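Local coordinates for translation initiation factor eIF2b-like protein,Translation initiation factor eIF2b-like protein (Chaetomium thermophilum, PDB 4ZEM) that is the beta subunit of eIF2B, a regulatory part of the complex that probably promotes guanine nucleotide exchange on eIF2 during translation initiation, at residues Thr349-Ile352 against Pro353-Leu356. Numbering follows the deposited sequence.
Sequences TDYI and PPDL
Tyr351 lays its ring obliquely against the start of Pro353, with Tyr351 CE2 3.7 Å from Pro353 N and also touching Pro353 CB. A chi1 of 166° sets CG beside the carbonyl carbon, which carries the ring forward to the prolines. The hydroxyl end reaches the next proline, where Tyr351 OH lies 3.9 Å from Pro354 CD. That oxygen is also hydrogen-bonded to Asn278, which helps hold the ring beside the two prolines. With an alanine in place of Tyr351, Pro353 would probably lose the ring beside it and the Asn278 amide its hydroxyl partner. Ile352 makes the second contact. Its CG2 branch touches Pro353 CD and sits 3.7 Å from Leu356 CB. The segment 349-352 is an outer strand of a small three-stranded antiparallel sheet, and its backbone pairs with strand 281-284 through Asp350 and Ile352. At Pro353 the chain leaves this strand and turns through a short 3-10 segment, 354-356, on the way to strand 359-362 of the larger, Rossmann-like sheet. The turn is closed by a backbone hydrogen bond from Leu356 N to Pro353 O (3.2 Å). It brings Leu356 back beside Ile352, and both buried side chains pack on Cys288 of helix 287-296.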
ATOM      1  N   THR A 349     -16.200   4.775   0.308  1.00 95.76           N
ATOM      2  CA  THR A 349     -15.037   5.505  -0.152  1.00 76.44           C
ATOM      3  C   THR A 349     -15.433   6.626  -1.101  1.00 67.93           C
ATOM      4  O   THR A 349     -16.471   6.572  -1.760  1.00 79.48           O
ATOM      5  CB  THR A 349     -14.042   4.579  -0.866  1.00 77.88           C
ATOM      6  OG1 THR A 349     -14.649   4.060  -2.055  1.00 88.24           O
ATOM      7  CG2 THR A 349     -13.641   3.424   0.040  1.00 77.85           C
ATOM      8  N   ASP A 350     -14.579   7.633  -1.172  1.00 61.14           N
ATOM      9  CA  ASP A 350     -14.754   8.724  -2.107  1.00 59.12           C
ATOM     10  C   ASP A 350     -13.516   8.834  -2.963  1.00 55.88           C
ATOM     11  O   ASP A 350     -12.477   8.252  -2.663  1.00 53.37           O
ATOM     12  CB  ASP A 350     -15.005  10.050  -1.387  1.00 70.23           C
ATOM     13  CG  ASP A 350     -16.444  10.229  -0.976  1.00 91.43           C
ATOM     14  OD1 ASP A 350     -17.269   9.314  -1.210  1.00107.27           O
ATOM     15  OD2 ASP A 350     -16.749  11.301  -0.421  1.00 89.55           O
ATOM     16  N   TYR A 351     -13.654   9.559  -4.059  1.00 56.55           N
ATOM     17  CA  TYR A 351     -12.555   9.771  -4.973  1.00 54.22           C
ATOM     18  C   TYR A 351     -12.189  11.249  -4.964  1.00 60.84           C
ATOM     19  O   TYR A 351     -13.061  12.115  -5.007  1.00 67.57           O
ATOM     20  CB  TYR A 351     -12.928   9.291  -6.375  1.00 57.13           C
ATOM     21  CG  TYR A 351     -11.996   9.753  -7.463  1.00 60.21           C
ATOM     22  CD1 TYR A 351     -10.823   9.059  -7.735  1.00 55.96           C
ATOM     23  CD2 TYR A 351     -12.302  10.861  -8.246  1.00 57.10           C
ATOM     24  CE1 TYR A 351      -9.965   9.469  -8.738  1.00 59.47           C
ATOM     25  CE2 TYR A 351     -11.454  11.277  -9.255  1.00 56.41           C
ATOM     26  CZ  TYR A 351     -10.286  10.576  -9.498  1.00 66.61           C
ATOM     27  OH  TYR A 351      -9.430  10.978 -10.497  1.00 56.72           O
ATOM     28  N   ILE A 352     -10.900  11.540  -4.871  1.00 56.88           N
ATOM     29  CA  ILE A 352     -10.455  12.919  -4.953  1.00 51.62           C
ATOM     30  C   ILE A 352      -9.674  13.090  -6.244  1.00 53.37           C
ATOM     31  O   ILE A 352      -8.674  12.406  -6.456  1.00 50.73           O
ATOM     32  CB  ILE A 352      -9.581  13.301  -3.748  1.00 47.15           C
ATOM     33  CG1 ILE A 352     -10.396  13.216  -2.459  1.00 46.30           C
ATOM     34  CG2 ILE A 352      -8.990  14.693  -3.933  1.00 45.45           C
ATOM     35  CD1 ILE A 352      -9.655  13.692  -1.242  1.00 51.38           C
ATOM     36  N   PRO A 353     -10.126  14.003  -7.117  1.00 64.29           N
ATOM     37  CA  PRO A 353      -9.413  14.268  -8.370  1.00 50.16           C
ATOM     38  C   PRO A 353      -8.088  14.986  -8.084  1.00 55.64           C
ATOM     39  O   PRO A 353      -7.957  15.614  -7.030  1.00 51.20           O
ATOM     40  CB  PRO A 353     -10.395  15.141  -9.157  1.00 53.48           C
ATOM     41  CG  PRO A 353     -11.241  15.783  -8.130  1.00 53.82           C
ATOM     42  CD  PRO A 353     -11.342  14.824  -6.981  1.00 64.85           C
ATOM     43  N   PRO A 354      -7.108  14.874  -8.995  1.00 56.12           N
ATOM     44  CA  PRO A 354      -5.767  15.428  -8.753  1.00 53.98           C
ATOM     45  C   PRO A 354      -5.717  16.950  -8.537  1.00 53.97           C
ATOM     46  O   PRO A 354      -4.810  17.431  -7.852  1.00 50.03           O
ATOM     47  CB  PRO A 354      -5.002  15.038 -10.026  1.00 46.33           C
ATOM     48  CG  PRO A 354      -6.074  14.832 -11.065  1.00 49.42           C
ATOM     49  CD  PRO A 354      -7.199  14.208 -10.308  1.00 49.47           C
ATOM     50  N   ASP A 355      -6.664  17.692  -9.101  1.00 48.50           N
ATOM     51  CA  ASP A 355      -6.703  19.143  -8.925  1.00 60.55           C
ATOM     52  C   ASP A 355      -6.844  19.555  -7.458  1.00 61.93           C
ATOM     53  O   ASP A 355      -6.329  20.594  -7.051  1.00 75.00           O
ATOM     54  CB  ASP A 355      -7.830  19.753  -9.760  1.00 60.20           C
ATOM     55  CG  ASP A 355      -7.367  20.151 -11.148  1.00 93.44           C
ATOM     56  OD1 ASP A 355      -6.239  19.767 -11.527  1.00 99.71           O
ATOM     57  OD2 ASP A 355      -8.118  20.854 -11.859  1.00109.11           O
ATOM     58  N   LEU A 356      -7.568  18.749  -6.685  1.00 52.86           N
ATOM     59  CA  LEU A 356      -7.783  18.988  -5.254  1.00 52.49           C
ATOM     60  C   LEU A 356      -6.604  18.586  -4.364  1.00 58.96           C
ATOM     61  O   LEU A 356      -6.606  18.883  -3.170  1.00 71.40           O
ATOM     62  CB  LEU A 356      -9.041  18.263  -4.773  1.00 50.89           C
ATOM     63  CG  LEU A 356     -10.339  18.793  -5.390  1.00 60.80           C
ATOM     64  CD1 LEU A 356     -11.570  18.066  -4.853  1.00 58.39           C
ATOM     65  CD2 LEU A 356     -10.453  20.299  -5.174  1.00 57.74           C
TER